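PDB 5EWY: putative ADP-Ribosyltransferase Scabin from Streptomyces scabiei 87.22, which probably transfers ADP-ribose from NAD+ to DNA, as a toxin-like mono-ADP-ribosyltransferase of the plant pathogen, and is caught here with an inhibitor in its pocket. Local coordinates for residues 62-67 / 147-152; 81-86 / 133-138; 168-173 / 195-200. All coordinates share one frame; numbering follows the deposited sequence.

Contact 1: residues 62-67 / 147-152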
loop_
_atom_site.group_PDB
_atom_site.type_symbol
_atom_site.label_atom_id
_atom_site.label_comp_id
_atom_site.label_asym_id
_atom_site.label_seq_id
_atom_site.Cartn_x
_atom_site.Cartn_y
_atom_site.Cartn_z
ATOM N N ILE A 62 -1.445 -7.601 15.384
ATOM C CA ILE A 62 -0.274 -7.026 14.738
ATOM C C ILE A 62 0.877 -7.008 15.729
ATOM O O ILE A 62 0.717 -6.587 16.883
ATOM C CB ILE A 62 -0.574 -5.609 14.227
ATOM C CG1 ILE A 62 -1.670 -5.634 13.164
ATOM C CG2 ILE A 62 0.686 -4.972 13.675
ATOM C CD1 ILE A 62 -2.241 -4.262 12.866
ATOM N N THR A 63 2.038 -7.478 15.286
ATOM C CA THR A 63 3.253 -7.386 16.078
ATOM C C THR A 63 4.377 -6.869 15.198
ATOM O O THR A 63 4.370 -7.093 13.992
ATOM C CB THR A 63 3.664 -8.752 16.710
ATOM O OG1 THR A 63 3.843 -9.751 15.692
ATOM C CG2 THR A 63 2.611 -9.226 17.681
ATOM N N PRO A 64 5.323 -6.121 15.777
ATOM C CA PRO A 64 5.246 -5.525 17.107
ATOM C C PRO A 64 4.203 -4.413 17.116
ATOM O O PRO A 64 3.522 -4.223 16.106
ATOM C CB PRO A 64 6.653 -4.962 17.322
ATOM C CG PRO A 64 7.169 -4.709 15.976
ATOM C CD PRO A 64 6.562 -5.743 15.072
ATOM N N ASP A 65 4.075 -3.695 18.229
ATOM C CA ASP A 65 3.074 -2.644 18.323
ATOM C C ASP A 65 3.206 -1.694 17.128
ATOM O O ASP A 65 4.294 -1.142 16.904
ATOM C CB ASP A 65 3.243 -1.874 19.627
ATOM C CG ASP A 65 2.824 -2.686 20.843
ATOM O OD1 ASP A 65 1.963 -3.581 20.700
ATOM O OD2 ASP A 65 3.355 -2.426 21.943
ATOM N N PRO A 66 2.153 -1.503 16.335
ATOM C CA PRO A 66 2.309 -0.730 15.099
ATOM C C PRO A 66 2.407 0.760 15.373
ATOM O O PRO A 66 1.779 1.298 16.292
ATOM C CB PRO A 66 1.035 -1.061 14.314
ATOM C CG PRO A 66 0.051 -1.409 15.330
ATOM C CD PRO A 66 0.807 -2.093 16.432
ATOM N N VAL A 67 3.256 1.403 14.594
ATOM C CA VAL A 67 3.268 2.853 14.485
ATOM C C VAL A 67 2.509 3.190 13.211
ATOM O O VAL A 67 2.959 2.888 12.098
ATOM C CB VAL A 67 4.695 3.411 14.462
ATOM C CG1 VAL A 67 4.651 4.920 14.337
ATOM C CG2 VAL A 67 5.443 2.993 15.710
ATOM N N LYS A 147 9.016 2.873 10.919
ATOM C CA LYS A 147 8.756 3.424 12.245
ATOM C C LYS A 147 8.414 2.331 13.246
ATOM O O LYS A 147 8.623 2.510 14.453
ATOM C CB LYS A 147 7.617 4.444 12.194
ATOM C CG LYS A 147 7.966 5.730 11.489
ATOM C CD LYS A 147 6.822 6.730 11.596
ATOM C CE LYS A 147 7.063 7.971 10.751
ATOM N NZ LYS A 147 8.349 8.630 11.095
ATOM N N THR A 148 7.871 1.214 12.770
ATOM C CA THR A 148 7.460 0.097 13.613
ATOM C C THR A 148 8.594 -0.873 13.905
ATOM O O THR A 148 8.723 -1.317 15.046
ATOM C CB THR A 148 6.300 -0.633 12.926
ATOM O OG1 THR A 148 5.230 0.297 12.735
ATOM C CG2 THR A 148 5.796 -1.816 13.734
ATOM N N ILE A 149 9.425 -1.206 12.915
ATOM C CA ILE A 149 10.503 -2.174 13.117
ATOM C C ILE A 149 11.895 -1.567 12.994
ATOM O O ILE A 149 12.887 -2.303 13.113
ATOM C CB ILE A 149 10.359 -3.423 12.223
ATOM C CG1 ILE A 149 10.625 -3.085 10.746
ATOM C CG2 ILE A 149 8.981 -4.079 12.441
ATOM C CD1 ILE A 149 10.703 -4.305 9.828
ATOM N N GLY A 150 12.011 -0.262 12.782
ATOM C CA GLY A 150 13.305 0.366 12.611
ATOM C C GLY A 150 13.667 0.548 11.148
ATOM O O GLY A 150 13.033 0.005 10.239
ATOM N N ASP A 151 14.719 1.341 10.921
ATOM C CA ASP A 151 15.170 1.655 9.567
ATOM C C ASP A 151 16.514 1.020 9.241
ATOM O O ASP A 151 17.209 1.474 8.324
ATOM C CB ASP A 151 15.207 3.167 9.320
ATOM C CG ASP A 151 16.168 3.900 10.240
ATOM O OD1 ASP A 151 16.927 3.251 10.986
ATOM O OD2 ASP A 151 16.165 5.147 10.206
ATOM N N ARG A 152 16.877 -0.041 9.956
ATOM C CA ARG A 152 18.160 -0.706 9.791
ATOM C C ARG A 152 18.037 -2.095 9.189
ATOM O O ARG A 152 19.063 -2.718 8.897
ATOM C CB ARG A 152 18.865 -0.829 11.151
ATOM C CG ARG A 152 19.060 0.492 11.875
ATOM C CD ARG A 152 20.061 1.381 11.161
ATOM N NE ARG A 152 20.270 2.636 11.875
ATOM C CZ ARG A 152 21.065 2.775 12.932
ATOM N NH1 ARG A 152 21.735 1.735 13.411
ATOM N NH2 ARG A 152 21.187 3.958 13.516
HETATM O O HOH W 1 6.914 -0.910 17.315
#
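With OG1 of Thr148 set beside its own backbone N (chi1 -59°) and CG2 anti to that nitrogen, the two branches of this threonine divide the work on the loop 62-67: the hydroxyl takes the N-H of Val67, and the methyl lies on the backbone of Asp65 and Pro66. The bond from Val67 N to Thr148 OG1 is 2.9 Å long and close to straight, at 164° about the hydrogen. Thr148 OG1 also bonds the carbonyl of Asp144, just ahead of the helix, so two hydrogen bonds hold the hydroxyl and probably fix its rotation. Val67 is fully staggered, with CG1 anti to its backbone N (chi1 180°); CG1 rests 3.7 Å from CB of Lys147, while CG2 sits 3.5 Å from Lys147 O. The lysine chain crosses the valine at about a right angle before running away from the loop. At the other end, the ring of Pro64, which follows a cis peptide bond, places CD 3.9 Å from CG2 of Ile149 and CG near the methyl of Thr148. A water donates to both Asp65 O, at 2.7 Å, and Thr148 O, at 2.9 Å, bridging the two backbones. The contact thus illustrates how an irregular loop can be tied to the last turn of a helix, 145-149: one direct bond and one water meet the polar backbone, and small apolar patches fill in at the protein surface.

Contact 2: residues 81-86 / 133-138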
loop_
_atom_site.group_PDB
_atom_site.type_symbol
_atom_site.label_atom_id
_atom_site.label_comp_id
_atom_site.label_asym_id
_atom_site.label_seq_id
_atom_site.Cartn_x
_atom_site.Cartn_y
_atom_site.Cartn_z
ATOM N N ARG A 81 -0.885 -7.602 -10.987
ATOM C CA ARG A 81 -2.309 -7.755 -11.222
ATOM C C ARG A 81 -2.868 -6.522 -11.893
ATOM O O ARG A 81 -2.461 -5.409 -11.584
ATOM C CB ARG A 81 -3.014 -8.020 -9.907
ATOM C CG ARG A 81 -2.626 -9.415 -9.392
ATOM C CD ARG A 81 -3.185 -9.628 -8.029
ATOM N NE ARG A 81 -4.598 -9.958 -8.124
ATOM C CZ ARG A 81 -5.531 -9.515 -7.293
ATOM N NH1 ARG A 81 -5.212 -8.706 -6.286
ATOM N NH2 ARG A 81 -6.793 -9.881 -7.473
ATOM N N GLY A 82 -3.801 -6.728 -12.803
ATOM C CA GLY A 82 -4.225 -5.678 -13.698
ATOM C C GLY A 82 -5.331 -4.822 -13.126
ATOM O O GLY A 82 -6.058 -5.213 -12.206
ATOM N N PRO A 83 -5.476 -3.620 -13.690
ATOM C CA PRO A 83 -6.426 -2.655 -13.122
ATOM C C PRO A 83 -7.874 -3.067 -13.228
ATOM O O PRO A 83 -8.682 -2.651 -12.394
ATOM C CB PRO A 83 -6.150 -1.362 -13.905
ATOM C CG PRO A 83 -5.432 -1.779 -15.117
ATOM C CD PRO A 83 -4.693 -3.053 -14.798
ATOM N N ALA A 84 -8.256 -3.881 -14.206
ATOM C CA ALA A 84 -9.644 -4.317 -14.218
ATOM C C ALA A 84 -9.992 -5.024 -12.913
ATOM O O ALA A 84 -11.097 -4.867 -12.384
ATOM C CB ALA A 84 -9.919 -5.208 -15.425
ATOM N N VAL A 85 -9.037 -5.772 -12.359
ATOM C CA VAL A 85 -9.264 -6.512 -11.126
ATOM C C VAL A 85 -9.131 -5.595 -9.916
ATOM O O VAL A 85 -9.992 -5.584 -9.027
ATOM C CB VAL A 85 -8.256 -7.678 -11.050
ATOM C CG1 VAL A 85 -8.447 -8.449 -9.753
ATOM C CG2 VAL A 85 -8.377 -8.585 -12.289
ATOM N N VAL A 86 -8.044 -4.823 -9.858
ATOM C CA VAL A 86 -7.798 -3.966 -8.704
ATOM C C VAL A 86 -8.864 -2.880 -8.578
ATOM O O VAL A 86 -9.320 -2.578 -7.475
ATOM C CB VAL A 86 -6.391 -3.367 -8.786
ATOM C CG1 VAL A 86 -6.163 -2.339 -7.681
ATOM C CG2 VAL A 86 -5.343 -4.437 -8.676
ATOM N N TYR A 133 2.627 -2.948 -13.311
ATOM C CA TYR A 133 1.959 -1.724 -13.026
ATOM C C TYR A 133 2.440 -1.033 -11.763
ATOM O O TYR A 133 2.820 -1.649 -10.844
ATOM C CB TYR A 133 0.477 -2.058 -12.821
ATOM C CG TYR A 133 -0.201 -2.717 -14.005
ATOM C CD1 TYR A 133 -0.712 -1.985 -15.009
ATOM C CD2 TYR A 133 -0.297 -4.072 -14.092
ATOM C CE1 TYR A 133 -1.299 -2.581 -16.092
ATOM C CE2 TYR A 133 -0.869 -4.655 -15.172
ATOM C CZ TYR A 133 -1.376 -3.901 -16.151
ATOM O OH TYR A 133 -1.966 -4.470 -17.225
ATOM N N ASN A 134 2.372 0.285 -11.796
ATOM C CA ASN A 134 2.616 1.119 -10.621
ATOM C C ASN A 134 1.277 1.761 -10.249
ATOM O O ASN A 134 0.794 2.651 -10.950
ATOM C CB ASN A 134 3.685 2.169 -10.945
ATOM C CG ASN A 134 4.274 2.806 -9.711
ATOM O OD1 ASN A 134 4.423 2.160 -8.653
ATOM N ND2 ASN A 134 4.619 4.100 -9.820
ATOM N N TYR A 135 0.676 1.316 -9.152
ATOM C CA TYR A 135 -0.580 1.867 -8.644
ATOM C C TYR A 135 -0.332 3.035 -7.704
ATOM O O TYR A 135 0.654 3.064 -6.958
ATOM C CB TYR A 135 -1.375 0.787 -7.915
ATOM C CG TYR A 135 -1.975 -0.243 -8.850
ATOM C CD1 TYR A 135 -1.282 -1.389 -9.206
ATOM C CD2 TYR A 135 -3.245 -0.081 -9.352
ATOM C CE1 TYR A 135 -1.837 -2.328 -10.066
ATOM C CE2 TYR A 135 -3.809 -0.981 -10.204
ATOM C CZ TYR A 135 -3.110 -2.124 -10.559
ATOM O OH TYR A 135 -3.724 -2.992 -11.419
ATOM N N TYR A 136 -1.231 4.020 -7.800
ATOM C CA TYR A 136 -1.212 5.259 -7.037
ATOM C C TYR A 136 -2.372 5.199 -6.053
ATOM O O TYR A 136 -3.502 4.899 -6.445
ATOM C CB TYR A 136 -1.405 6.455 -7.987
ATOM C CG TYR A 136 -0.256 6.734 -8.922
ATOM C CD1 TYR A 136 0.256 5.741 -9.765
ATOM C CD2 TYR A 136 0.355 7.953 -8.949
ATOM C CE1 TYR A 136 1.293 6.000 -10.607
ATOM C CE2 TYR A 136 1.433 8.204 -9.774
ATOM C CZ TYR A 136 1.913 7.202 -10.596
ATOM O OH TYR A 136 2.952 7.494 -11.422
ATOM N N ILE A 137 -2.073 5.401 -4.766
ATOM C CA ILE A 137 -2.989 5.116 -3.664
ATOM C C ILE A 137 -3.128 6.365 -2.802
ATOM O O ILE A 137 -2.121 7.018 -2.483
ATOM C CB ILE A 137 -2.455 3.937 -2.832
ATOM C CG1 ILE A 137 -2.517 2.683 -3.697
ATOM C CG2 ILE A 137 -3.226 3.739 -1.522
ATOM C CD1 ILE A 137 -1.648 1.550 -3.193
ATOM N N ASP A 138 -4.363 6.697 -2.431
ATOM C CA ASP A 138 -4.620 7.834 -1.546
ATOM C C ASP A 138 -5.534 7.291 -0.454
ATOM O O ASP A 138 -6.755 7.285 -0.581
ATOM C CB ASP A 138 -5.237 8.990 -2.317
ATOM C CG ASP A 138 -5.659 10.151 -1.422
ATOM O OD1 ASP A 138 -5.105 10.309 -0.311
ATOM O OD2 ASP A 138 -6.530 10.935 -1.845
#
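The start of helix 83-89 packs against strand 133-137 of the four-stranded antiparallel sheet, an example of a helix N-terminus docked on tyrosines that project from a strand. Gly82 occupies the N-cap position, its carbonyl accepting the N-H of Val86. Just before it, Arg81 O receives the hydroxyl of Tyr135 in a bond of 2.7 Å, the donor tilted 25° from the carbonyl plane; the oxygen itself lies at the edge of the ring, in the ring plane. The hydroxyl oxygen also sits 2.9 Å from Pro83 N, a close contact only, since the proline nitrogen has no hydrogen to share. CG of Tyr135 lies anti to its carbonyl carbon (chi1 -72°), which sends the ring end-on into the turn, where Val86 flanks it: CG1 is 3.7 Å from CE2 of the tyrosine and CG2 is 3.5 Å from its OH. Tyr133, two residues earlier and on the same side of the strand, offers a face instead. Pro83 CD stands over it, 3.9 Å from the ring centroid and 24° off the normal, in a CH-pi contact displaced toward the rim. CE2 of the same ring meets Gly82 CA at 3.8 Å. Val175 of strand 172-179 touches Pro83 and both tyrosines, Phe91 meets Tyr135 edge-to-face, and strand 75-79 pairs with 133-137 along its other edge.

Contact 3: residues 168-173 / 195-200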
loop_
_atom_site.group_PDB
_atom_site.type_symbol
_atom_site.label_atom_id
_atom_site.label_comp_id
_atom_site.label_asym_id
_atom_site.label_seq_id
_atom_site.Cartn_x
_atom_site.Cartn_y
_atom_site.Cartn_z
ATOM N N ARG A 168 -9.484 -0.601 0.145
ATOM C CA ARG A 168 -10.674 -0.552 -0.694
ATOM C C ARG A 168 -10.405 0.229 -1.975
ATOM O O ARG A 168 -9.575 1.140 -2.012
ATOM C CB ARG A 168 -11.831 0.119 0.058
ATOM C CG ARG A 168 -12.393 -0.720 1.191
ATOM C CD ARG A 168 -13.802 -0.293 1.561
ATOM N NE ARG A 168 -13.840 1.027 2.186
ATOM C CZ ARG A 168 -13.462 1.278 3.437
ATOM N NH1 ARG A 168 -12.995 0.302 4.205
ATOM N NH2 ARG A 168 -13.542 2.513 3.920
ATOM N N THR A 169 -11.184 -0.084 -3.011
ATOM C CA THR A 169 -10.958 0.540 -4.312
ATOM C C THR A 169 -11.153 2.058 -4.269
ATOM O O THR A 169 -10.480 2.774 -5.022
ATOM C CB THR A 169 -11.864 -0.087 -5.379
ATOM O OG1 THR A 169 -11.592 0.529 -6.646
ATOM C CG2 THR A 169 -13.348 0.081 -5.027
ATOM N N GLU A 170 -12.004 2.568 -3.372
ATOM C CA GLU A 170 -12.226 4.018 -3.313
ATOM C C GLU A 170 -10.941 4.768 -2.979
ATOM O O GLU A 170 -10.896 5.997 -3.147
ATOM C CB GLU A 170 -13.332 4.372 -2.310
ATOM C CG GLU A 170 -12.986 4.123 -0.853
ATOM C CD GLU A 170 -14.160 4.301 0.076
ATOM O OE1 GLU A 170 -14.537 5.468 0.347
ATOM O OE2 GLU A 170 -14.701 3.266 0.529
ATOM N N PHE A 171 -9.933 4.083 -2.457
ATOM C CA PHE A 171 -8.661 4.711 -2.098
ATOM C C PHE A 171 -7.562 4.468 -3.113
ATOM O O PHE A 171 -6.411 4.866 -2.880
ATOM C CB PHE A 171 -8.204 4.256 -0.709
ATOM C CG PHE A 171 -9.218 4.495 0.352
ATOM C CD1 PHE A 171 -9.557 5.788 0.745
ATOM C CD2 PHE A 171 -9.886 3.436 0.944
ATOM C CE1 PHE A 171 -10.511 6.006 1.710
ATOM C CE2 PHE A 171 -10.838 3.659 1.912
ATOM C CZ PHE A 171 -11.144 4.935 2.301
ATOM N N VAL A 172 -7.877 3.815 -4.225
ATOM C CA VAL A 172 -6.924 3.599 -5.309
ATOM C C VAL A 172 -7.187 4.682 -6.351
ATOM O O VAL A 172 -8.253 4.722 -6.973
ATOM C CB VAL A 172 -7.048 2.191 -5.900
ATOM C CG1 VAL A 172 -6.088 2.045 -7.070
ATOM C CG2 VAL A 172 -6.753 1.155 -4.818
ATOM N N ILE A 173 -6.207 5.572 -6.544
ATOM C CA ILE A 173 -6.370 6.679 -7.483
ATOM C C ILE A 173 -6.416 6.169 -8.912
ATOM O O ILE A 173 -7.253 6.583 -9.717
ATOM C CB ILE A 173 -5.220 7.687 -7.351
ATOM C CG1 ILE A 173 -5.073 8.235 -5.938
ATOM C CG2 ILE A 173 -5.448 8.805 -8.336
ATOM C CD1 ILE A 173 -3.720 8.872 -5.723
ATOM N N HIS A 195 -13.695 4.491 -9.438
ATOM C CA HIS A 195 -14.218 4.368 -8.086
ATOM C C HIS A 195 -13.447 5.181 -7.052
ATOM O O HIS A 195 -13.827 5.171 -5.873
ATOM C CB HIS A 195 -14.234 2.894 -7.684
ATOM C CG HIS A 195 -15.068 2.051 -8.580
ATOM N ND1 HIS A 195 -14.562 0.991 -9.298
ATOM C CD2 HIS A 195 -16.385 2.120 -8.881
ATOM C CE1 HIS A 195 -15.534 0.441 -10.001
ATOM N NE2 HIS A 195 -16.650 1.104 -9.765
ATOM N N TYR A 196 -12.390 5.893 -7.453
ATOM C CA TYR A 196 -11.643 6.705 -6.505
ATOM C C TYR A 196 -12.539 7.794 -5.933
ATOM O O TYR A 196 -13.242 8.486 -6.674
ATOM C CB TYR A 196 -10.454 7.324 -7.224
ATOM C CG TYR A 196 -9.650 8.330 -6.419
ATOM C CD1 TYR A 196 -9.310 8.099 -5.097
ATOM C CD2 TYR A 196 -9.234 9.517 -7.011
ATOM C CE1 TYR A 196 -8.559 9.037 -4.372
ATOM C CE2 TYR A 196 -8.494 10.451 -6.301
ATOM C CZ TYR A 196 -8.164 10.204 -4.991
ATOM O OH TYR A 196 -7.391 11.149 -4.304
ATOM N N GLU A 197 -12.509 7.933 -4.613
ATOM C CA GLU A 197 -13.300 8.934 -3.901
ATOM C C GLU A 197 -12.368 9.809 -3.082
ATOM O O GLU A 197 -11.967 9.434 -1.963
ATOM C CB GLU A 197 -14.340 8.260 -3.014
ATOM C CG GLU A 197 -15.422 7.606 -3.848
ATOM C CD GLU A 197 -16.571 7.050 -3.042
ATOM O OE1 GLU A 197 -16.584 7.229 -1.808
ATOM O OE2 GLU A 197 -17.462 6.429 -3.656
ATOM N N PRO A 198 -12.001 10.983 -3.601
ATOM C CA PRO A 198 -11.153 11.901 -2.844
ATOM C C PRO A 198 -11.777 12.187 -1.488
ATOM O O PRO A 198 -12.998 12.334 -1.365
ATOM C CB PRO A 198 -11.153 13.168 -3.711
ATOM C CG PRO A 198 -11.398 12.717 -5.065
ATOM C CD PRO A 198 -12.219 11.449 -4.979
ATOM N N TRP A 199 -10.919 12.320 -0.482
ATOM C CA TRP A 199 -11.357 12.523 0.891
ATOM C C TRP A 199 -10.588 13.619 1.614
ATOM O O TRP A 199 -10.869 13.864 2.787
ATOM C CB TRP A 199 -11.282 11.207 1.703
ATOM C CG TRP A 199 -9.932 10.520 1.617
ATOM C CD1 TRP A 199 -9.462 9.763 0.571
ATOM C CD2 TRP A 199 -8.883 10.547 2.590
ATOM N NE1 TRP A 199 -8.187 9.335 0.835
ATOM C CE2 TRP A 199 -7.816 9.772 2.077
ATOM C CE3 TRP A 199 -8.746 11.116 3.856
ATOM C CZ2 TRP A 199 -6.608 9.636 2.743
ATOM C CZ3 TRP A 199 -7.545 10.951 4.533
ATOM C CH2 TRP A 199 -6.502 10.191 3.980
ATOM N N HIS A 200 -9.637 14.269 0.969
ATOM C CA HIS A 200 -8.971 15.425 1.547
ATOM C C HIS A 200 -8.365 16.257 0.430
ATOM O O HIS A 200 -8.367 15.849 -0.742
ATOM C CB HIS A 200 -7.859 14.997 2.517
ATOM C CG HIS A 200 -6.769 14.227 1.848
ATOM N ND1 HIS A 200 -5.617 14.818 1.368
ATOM C CD2 HIS A 200 -6.698 12.921 1.498
ATOM C CE1 HIS A 200 -4.865 13.893 0.796
ATOM N NE2 HIS A 200 -5.508 12.743 0.855
ATOM O OXT HIS A 200 -7.799 17.306 0.708
HETATM O O HOH W 2 -13.286 7.815 0.354
#
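Tyr196 lays one face of its ring over Ile173, whose CG1 stands 4.0 Å from the ring centroid and 19° off its normal, a CH-pi contact in which the two side chains run alongside each other in the same direction. With CG anti to the backbone N (chi1 173°), the ring reaches along the start of strand 172-179, its CD1 edge 3.3 Å from Glu170 O; Pro198 takes the opposite face. The main-chain tie is Glu197 N to Glu170 O, 2.9 Å and nearly straight at 174°, arriving in the carbonyl plane on a lone pair. Beside it, Glu170 CA makes a CA-H...O contact of 3.2 Å with His195 O. Farther along the tail, the edge of Phe171 is turned to the face of the Trp199 five-membered ring in an offset edge-to-face pair, centroids 5.4 Å apart; Trp199 NE1 itself bonds the carbonyl of Asp138. The carboxylates of Glu170 and Glu197 approach to 3.5 Å between their OE1 atoms, an arrangement probably tolerated because OE2 of Glu170 pairs with Arg168 NE, and because a water donates to Glu170 OE1; the same water also reaches the main-chain Glu197 O. Backbone bonding and ring packing therefore hold the extended C-terminal tail against the 3-10 turn 169-171, while an arginine and a water probably temper the one unfavourable meeting of like charges.

How the contacts relate
Contacts 2 and 3 form one continuous region, their centres 12 Å apart, because strands 133-137 and 172-179 are neighbours in the four-stranded sheet. Asp138 joins them directly: its OD2 lies 2.6 Å from Tyr196 OH and its OD1 lies 2.7 Å from His200 NE2, both probable hydrogen bonds. Contact 1 stands apart, on the opposite side of the chain's centre, with its centre 26 Å from either of the others. In sequence, contact 2 is nested within the loop that contact 1 closes, whereas contact 3 follows both. The bound inhibitor is about 7 Å from the side chain of Arg81, 11 Å from Ile149 and 12 Å from Val172.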